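Local coordinates for protein glycine betaine/carnitine/choline ABC transporter (Staphylococcus aureus subsp. aureus Mu50, PDB 3O66) that probably captures glycine betaine, carnitine, choline or a related compatible solute as the substrate-binding component of an ABC import system, at residues D157-F162 with F168-V173; A184-K189 with A203-K208; V68-T73 with F112-A117. All coordinates share one frame; numbering follows the deposited sequence.

Contact 1: residues D157-F162 with F168-V173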
# COMPACT_ATOMS: atom_id res chain seq x y z
N ASP A 157 -1.19 -13.94 14.44
CA ASP A 157 -1.64 -13.58 13.09
C ASP A 157 -0.65 -14.01 11.99
O ASP A 157 -0.61 -13.42 10.89
CB ASP A 157 -2.04 -12.09 12.99
CG ASP A 157 -0.92 -11.13 13.39
OD1 ASP A 157 0.06 -11.00 12.63
OD2 ASP A 157 -1.05 -10.49 14.46
N GLY A 158 0.13 -15.04 12.30
CA GLY A 158 1.05 -15.66 11.34
C GLY A 158 0.49 -16.96 10.80
O GLY A 158 -0.73 -17.16 10.76
N TYR A 159 1.39 -17.86 10.40
CA TYR A 159 1.00 -19.12 9.75
C TYR A 159 0.08 -20.02 10.61
O TYR A 159 -0.88 -20.59 10.08
CB TYR A 159 2.23 -19.89 9.25
CG TYR A 159 1.92 -21.12 8.43
CD1 TYR A 159 1.02 -21.05 7.35
CD2 TYR A 159 2.52 -22.35 8.70
CE1 TYR A 159 0.72 -22.17 6.58
CE2 TYR A 159 2.23 -23.49 7.92
CZ TYR A 159 1.32 -23.38 6.87
OH TYR A 159 1.00 -24.46 6.08
N GLU A 160 0.36 -20.13 11.91
CA GLU A 160 -0.48 -20.97 12.78
C GLU A 160 -1.92 -20.48 12.80
O GLU A 160 -2.84 -21.27 12.65
CB GLU A 160 0.07 -21.10 14.22
CG GLU A 160 1.39 -21.86 14.32
CD GLU A 160 1.34 -23.29 13.74
OE1 GLU A 160 0.39 -24.04 14.05
OE2 GLU A 160 2.26 -23.66 12.97
N GLY A 161 -2.09 -19.17 12.94
CA GLY A 161 -3.41 -18.55 12.93
C GLY A 161 -4.11 -18.69 11.59
O GLY A 161 -5.32 -18.88 11.55
N PHE A 162 -3.35 -18.60 10.50
CA PHE A 162 -3.90 -18.75 9.16
C PHE A 162 -4.45 -20.16 8.94
O PHE A 162 -5.52 -20.32 8.36
CB PHE A 162 -2.85 -18.42 8.08
CG PHE A 162 -3.20 -18.98 6.71
CD1 PHE A 162 -3.94 -18.22 5.80
CD2 PHE A 162 -2.81 -20.27 6.35
CE1 PHE A 162 -4.28 -18.75 4.55
CE2 PHE A 162 -3.14 -20.81 5.10
CZ PHE A 162 -3.88 -20.05 4.21
N PHE A 168 -6.77 -25.31 6.30
CA PHE A 168 -5.90 -26.16 5.48
C PHE A 168 -4.42 -25.80 5.65
O PHE A 168 -4.08 -24.76 6.23
CB PHE A 168 -6.33 -26.15 4.01
CG PHE A 168 -6.27 -24.80 3.35
CD1 PHE A 168 -5.07 -24.31 2.82
CD2 PHE A 168 -7.42 -24.02 3.21
CE1 PHE A 168 -5.01 -23.06 2.21
CE2 PHE A 168 -7.38 -22.76 2.58
CZ PHE A 168 -6.17 -22.28 2.09
N ASP A 169 -3.54 -26.68 5.18
CA ASP A 169 -2.12 -26.37 5.22
C ASP A 169 -1.38 -26.82 3.97
O ASP A 169 -1.96 -27.46 3.09
CB ASP A 169 -1.46 -26.81 6.56
CG ASP A 169 -1.07 -28.28 6.59
OD1 ASP A 169 -1.60 -29.10 5.82
OD2 ASP A 169 -0.20 -28.62 7.45
N PHE A 170 -0.12 -26.44 3.88
CA PHE A 170 0.60 -26.66 2.66
C PHE A 170 1.51 -27.86 2.74
O PHE A 170 2.00 -28.22 3.82
CB PHE A 170 1.35 -25.39 2.29
CG PHE A 170 0.46 -24.32 1.74
CD1 PHE A 170 0.21 -24.25 0.36
CD2 PHE A 170 -0.17 -23.42 2.58
CE1 PHE A 170 -0.63 -23.28 -0.15
CE2 PHE A 170 -1.01 -22.45 2.07
CZ PHE A 170 -1.24 -22.38 0.72
N GLY A 171 1.76 -28.48 1.59
CA GLY A 171 2.60 -29.67 1.52
C GLY A 171 4.03 -29.36 1.93
O GLY A 171 4.66 -30.14 2.63
N THR A 172 4.51 -28.20 1.47
CA THR A 172 5.82 -27.67 1.81
C THR A 172 5.66 -26.19 2.15
O THR A 172 4.89 -25.48 1.49
CB THR A 172 6.79 -27.79 0.60
OG1 THR A 172 6.81 -29.17 0.18
CG2 THR A 172 8.24 -27.32 0.96
N VAL A 173 6.37 -25.72 3.18
CA VAL A 173 6.49 -24.27 3.45
C VAL A 173 7.96 -23.84 3.41
O VAL A 173 8.84 -24.57 3.84
CB VAL A 173 5.81 -23.80 4.79
CG1 VAL A 173 4.31 -24.02 4.76
CG2 VAL A 173 6.41 -24.49 5.96

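Contact 2: residues A184-K189 with A203-K208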
# COMPACT_ATOMS: atom_id res chain seq x y z
N ALA A 184 10.66 -16.51 -7.20
CA ALA A 184 10.54 -17.93 -6.84
C ALA A 184 9.22 -18.52 -7.39
O ALA A 184 9.15 -19.67 -7.85
CB ALA A 184 10.66 -18.10 -5.32
N LEU A 185 8.18 -17.73 -7.38
CA LEU A 185 6.91 -18.13 -8.00
C LEU A 185 7.03 -18.15 -9.54
O LEU A 185 6.61 -19.11 -10.21
CB LEU A 185 5.81 -17.17 -7.54
CG LEU A 185 4.33 -17.48 -7.51
CD1 LEU A 185 3.99 -18.81 -6.81
CD2 LEU A 185 3.58 -16.27 -6.88
N ASN A 186 7.66 -17.12 -10.10
CA ASN A 186 7.81 -17.00 -11.54
C ASN A 186 8.62 -18.16 -12.12
O ASN A 186 8.34 -18.63 -13.24
CB ASN A 186 8.48 -15.67 -11.88
CG ASN A 186 8.35 -15.31 -13.35
OD1 ASN A 186 7.29 -15.44 -13.95
ND2 ASN A 186 9.42 -14.79 -13.92
N THR A 187 9.61 -18.61 -11.36
CA THR A 187 10.51 -19.69 -11.80
C THR A 187 9.99 -21.07 -11.40
O THR A 187 10.64 -22.08 -11.67
CB THR A 187 11.96 -19.51 -11.28
OG1 THR A 187 11.97 -19.51 -9.83
CG2 THR A 187 12.60 -18.20 -11.84
N GLU A 188 8.81 -21.09 -10.77
CA GLU A 188 8.14 -22.33 -10.38
C GLU A 188 8.86 -23.09 -9.26
O GLU A 188 8.66 -24.31 -9.10
CB GLU A 188 7.84 -23.24 -11.62
CG GLU A 188 7.06 -22.48 -12.70
CD GLU A 188 6.18 -23.34 -13.58
OE1 GLU A 188 5.63 -24.35 -13.09
OE2 GLU A 188 6.02 -22.99 -14.77
N LYS A 189 9.69 -22.36 -8.49
CA LYS A 189 10.22 -22.89 -7.23
C LYS A 189 9.16 -22.89 -6.12
O LYS A 189 9.30 -23.61 -5.15
CB LYS A 189 11.47 -22.11 -6.77
CG LYS A 189 12.73 -22.37 -7.59
CD LYS A 189 13.21 -23.85 -7.43
CE LYS A 189 14.52 -24.15 -8.19
NZ LYS A 189 14.47 -23.76 -9.65
N ALA A 203 2.72 -7.20 -11.80
CA ALA A 203 2.50 -6.71 -13.17
C ALA A 203 3.54 -7.30 -14.13
O ALA A 203 3.23 -7.69 -15.26
CB ALA A 203 2.50 -5.13 -13.23
N ALA A 204 4.79 -7.39 -13.70
CA ALA A 204 5.82 -7.85 -14.63
C ALA A 204 5.61 -9.31 -15.04
O ALA A 204 5.89 -9.68 -16.20
CB ALA A 204 7.21 -7.65 -14.06
N TYR A 205 5.12 -10.13 -14.10
CA TYR A 205 5.01 -11.57 -14.29
C TYR A 205 3.57 -12.03 -14.42
O TYR A 205 3.30 -13.24 -14.48
CB TYR A 205 5.66 -12.33 -13.13
CG TYR A 205 7.09 -11.95 -12.88
CD1 TYR A 205 7.89 -11.40 -13.89
CD2 TYR A 205 7.67 -12.20 -11.64
CE1 TYR A 205 9.20 -11.06 -13.65
CE2 TYR A 205 8.99 -11.87 -11.39
CZ TYR A 205 9.75 -11.30 -12.41
OH TYR A 205 11.06 -10.97 -12.18
N ASP A 206 2.65 -11.07 -14.51
CA ASP A 206 1.22 -11.34 -14.66
C ASP A 206 0.73 -12.35 -13.60
O ASP A 206 0.09 -13.34 -13.92
CB ASP A 206 0.91 -11.81 -16.10
CG ASP A 206 -0.55 -11.67 -16.47
OD1 ASP A 206 -1.28 -10.86 -15.87
OD2 ASP A 206 -0.99 -12.40 -17.38
N LEU A 207 1.08 -12.11 -12.34
CA LEU A 207 0.70 -13.00 -11.23
C LEU A 207 -0.77 -12.76 -10.86
O LEU A 207 -1.32 -11.69 -11.16
CB LEU A 207 1.60 -12.77 -10.03
CG LEU A 207 3.13 -12.95 -10.20
CD1 LEU A 207 3.87 -12.60 -8.90
CD2 LEU A 207 3.46 -14.39 -10.62
N LYS A 208 -1.42 -13.76 -10.26
CA LYS A 208 -2.81 -13.70 -9.86
C LYS A 208 -2.87 -13.57 -8.33
O LYS A 208 -2.44 -14.46 -7.60
CB LYS A 208 -3.57 -14.96 -10.32
CG LYS A 208 -4.98 -15.12 -9.68
CD LYS A 208 -6.05 -14.29 -10.42
CE LYS A 208 -7.40 -14.37 -9.67
NZ LYS A 208 -8.30 -13.35 -10.23

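Contact 3: residues V68-T73 with F112-A117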
# COMPACT_ATOMS: atom_id res chain seq x y z
N VAL A 68 1.89 8.52 1.55
CA VAL A 68 1.11 7.29 1.65
C VAL A 68 1.22 6.71 3.06
O VAL A 68 2.32 6.63 3.63
CB VAL A 68 1.46 6.24 0.53
CG1 VAL A 68 2.85 5.72 0.70
CG2 VAL A 68 0.45 5.09 0.51
N ARG A 69 0.06 6.39 3.61
CA ARG A 69 -0.08 5.74 4.88
C ARG A 69 -1.07 4.63 4.67
O ARG A 69 -1.94 4.73 3.80
CB ARG A 69 -0.59 6.78 5.92
CG ARG A 69 0.44 7.95 6.14
CD ARG A 69 1.67 7.53 7.01
NE ARG A 69 1.27 7.36 8.42
CZ ARG A 69 1.17 8.35 9.32
NH1 ARG A 69 1.48 9.61 9.00
NH2 ARG A 69 0.76 8.09 10.56
N TYR A 70 -0.97 3.57 5.46
CA TYR A 70 -1.86 2.43 5.27
C TYR A 70 -2.73 2.29 6.50
O TYR A 70 -2.19 2.25 7.60
CB TYR A 70 -1.04 1.18 5.03
CG TYR A 70 -0.05 1.43 3.93
CD1 TYR A 70 -0.40 1.21 2.60
CD2 TYR A 70 1.24 1.91 4.21
CE1 TYR A 70 0.49 1.44 1.58
CE2 TYR A 70 2.17 2.15 3.19
CZ TYR A 70 1.77 1.91 1.87
OH TYR A 70 2.64 2.14 0.83
N ASN A 71 -4.06 2.20 6.31
CA ASN A 71 -4.94 2.34 7.50
C ASN A 71 -4.75 1.27 8.59
O ASN A 71 -4.70 1.62 9.77
CB ASN A 71 -6.42 2.61 7.17
CG ASN A 71 -7.10 1.48 6.38
OD1 ASN A 71 -6.49 0.44 6.02
ND2 ASN A 71 -8.38 1.70 6.09
N GLY A 72 -4.59 0.00 8.21
CA GLY A 72 -4.37 -1.04 9.21
C GLY A 72 -3.08 -0.83 10.00
O GLY A 72 -2.99 -1.20 11.17
N THR A 73 -2.08 -0.24 9.36
CA THR A 73 -0.82 0.03 10.06
C THR A 73 -1.05 1.13 11.06
O THR A 73 -0.64 1.02 12.22
CB THR A 73 0.27 0.47 9.11
OG1 THR A 73 0.56 -0.60 8.20
CG2 THR A 73 1.54 0.85 9.92
N PHE A 112 -6.13 1.72 -3.77
CA PHE A 112 -5.43 0.45 -3.61
C PHE A 112 -5.19 0.11 -2.12
O PHE A 112 -5.26 0.98 -1.25
CB PHE A 112 -4.09 0.45 -4.39
CG PHE A 112 -3.03 1.42 -3.85
CD1 PHE A 112 -2.06 0.97 -2.94
CD2 PHE A 112 -2.98 2.74 -4.29
CE1 PHE A 112 -1.08 1.83 -2.46
CE2 PHE A 112 -2.00 3.62 -3.81
CZ PHE A 112 -1.03 3.17 -2.90
N ALA A 113 -4.93 -1.17 -1.87
CA ALA A 113 -4.43 -1.70 -0.60
C ALA A 113 -3.09 -2.42 -0.81
O ALA A 113 -2.91 -3.14 -1.81
CB ALA A 113 -5.46 -2.63 0.02
N ASN A 114 -2.16 -2.19 0.12
CA ASN A 114 -0.85 -2.82 0.14
C ASN A 114 -0.79 -3.73 1.36
O ASN A 114 -0.53 -3.28 2.49
CB ASN A 114 0.26 -1.76 0.18
CG ASN A 114 1.64 -2.35 -0.04
OD1 ASN A 114 1.82 -3.58 -0.01
ND2 ASN A 114 2.62 -1.49 -0.25
N THR A 115 -1.15 -4.99 1.11
CA THR A 115 -1.30 -5.97 2.16
C THR A 115 -0.56 -7.26 1.80
O THR A 115 -0.23 -7.50 0.64
CB THR A 115 -2.80 -6.30 2.39
OG1 THR A 115 -2.91 -7.34 3.37
CG2 THR A 115 -3.50 -6.75 1.07
N TYR A 116 -0.27 -8.07 2.82
CA TYR A 116 0.11 -9.46 2.56
C TYR A 116 -1.08 -10.06 1.81
O TYR A 116 -2.24 -9.78 2.14
CB TYR A 116 0.35 -10.24 3.85
CG TYR A 116 1.75 -10.13 4.47
CD1 TYR A 116 2.82 -9.54 3.78
CD2 TYR A 116 2.00 -10.66 5.73
CE1 TYR A 116 4.10 -9.46 4.35
CE2 TYR A 116 3.28 -10.60 6.31
CZ TYR A 116 4.32 -10.00 5.62
OH TYR A 116 5.57 -9.93 6.22
N ALA A 117 -0.77 -10.86 0.80
CA ALA A 117 -1.76 -11.53 -0.00
C ALA A 117 -1.13 -12.76 -0.60
O ALA A 117 0.03 -12.74 -1.00
CB ALA A 117 -2.27 -10.60 -1.14

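Contact 1: residues D157-F162 with F168-V173
The phenol oxygen of Tyr159 takes a backbone hydrogen here: Phe170 N gives its N-H to Tyr159 OH over 3.2 Å, in a bond that is close to straight at 161°. A side chain on helix 159-166 thus holds the loop that leads into strand 172-176, an edge strand of its sheet, in one alpha/beta lobe of a periplasmic-binding-protein fold. The Tyr159 ring reaches across because CG stands anti to the backbone N (chi1 -173°), pointing the phenol away from the helix. Three residues surround its hydroxyl end: Asp169 CB lies 3.4 Å from Tyr159 OH, the Phe170 ring turns its edge to the oxygen with OH in the plane of that ring, and Val173 CG1 closes on Tyr159 CZ at 3.7 Å, the valine coming from the opposite direction.

One turn further along, Phe162 continues the seam with hydrocarbon alone. Its ring presents an edge to the face of Phe168 in an offset edge-to-face pair, planes at 89° and centroids 5.6 Å apart. Phe118 and Tyr166 meet Phe162 as well. Met147 of the neighbouring strand 144-148 touches both Tyr159 and Val173. Burial has one cost, since the carbonyl oxygen of Phe168 is covered without any polar partner in the model. Phe168 and Phe170 both meet the CE2 end of the Phe162 ring, where CE2 of Phe162 stops 4.1 Å from CE2 of Phe170.

Contact 2: residues A184-K189 with A203-K208
Asn186 lays its side-chain amide flat on one face of the Tyr205 ring, the two planes only 2° apart. The asparagine belongs to the last turn of helix 181-186, while the tyrosine is the residue at which the chain leaves the helical path after helix 200-204, so the stack joins two helix ends in one lobe of the binding protein. Starting at the root, Asn186 CB sits 3.6 Å from Tyr205 CD2, near one side of the ring. Asn186 CG comes next, over the same face and equally close to Tyr205 CG and CD2. There the amide forks. Asn186 OD1 heads back toward the root of the tyrosine and is 3.6 Å from Tyr205 CB, whereas Asn186 ND2 goes out over the ring centre, 3.5 Å above the plane. A chi1 of -165° turns the Asn186 amide away from its own backbone nitrogen and onto the tyrosine.

Deeper in, Leu185 and Leu207 add an apolar touch, Leu185 CD2 meeting Leu207 CD2 at 4.2 Å, and both leucines also rest on Met119 of strand 116-120. The helix of Asn186 ends in a Schellman motif, with Glu188 at positive phi, its N bonded back to Leu185 O, and a weak bond from Lys189 N to Ala184 O. The tyrosine hydroxyl is held by Asp183, about one helical turn before Asn186, so the same helix grips the ring at its tip and on its face. Parallel planes leave the amide N-H bonds directed along the ring rather than down into it; the stack probably rests on dispersion and dipolar contact, with the Asp183 bond supplying the directional polar link.

Contact 3: residues V68-T73 with F112-A117
The Tyr70 ring has the edge of its plane turned to Phe112, whose CE1 lies 4.4 Å from Tyr70 CE1, while Asn114 CB approaches the same tyrosine carbon obliquely. The amide of Asn114 stands nearly upright to the phenol ring, their planes 85° apart, and Val68 CG2 reaches Phe112 CZ at 4.2 Å. This is the middle of a two-lobed periplasmic-binding-protein fold: strand 65-70 belongs to one lobe's sheet, and residues 112-115 lead into strand 116-120 of the other, forming part of the crossing between them.

Tyr70 ends its strand and sits at the N-cap position of helix 71-76. At Asn114 a chi1 of -170° sends the amide along the tyrosine toward the hydroxyl. The two polar ends meet through Glu20, whose OE2 is hydrogen-bonded to both Tyr70 OH and Asn114 ND2; that shared carboxylate probably helps hold both groups in their orientation. An acetate ion and a triethylene glycol, both probably from the crystallisation liquor, lie beside Asn114, consistent with a pocket between the lobes. The closest approach across the contact is Asn114 CB to Tyr70 CE1, 3.5 Å.

Overall arrangement
Along the chain contact 3 comes first, then contact 1, then contact 2, each closing before the next opens. Their centres stand 21 to 22 Å apart and none touches another, with nearest atoms about 6 or 7 Å apart. The centre of contact 3 lies about 4 Å from the centre of the chain, where the two five-stranded sheets are joined; the other two sit farther out in the lobe built on strands 144-148, 172-176 and 192-196. Contacts 1 and 3 reach that same sheet, through strands 172-176 and 116-120, and strand 172-176 is followed in the chain by helix 181-186 of contact 2. Two contacts thus pack one lobe, while the third joins it to its partner, as expected of a two-lobed solute-binding protein.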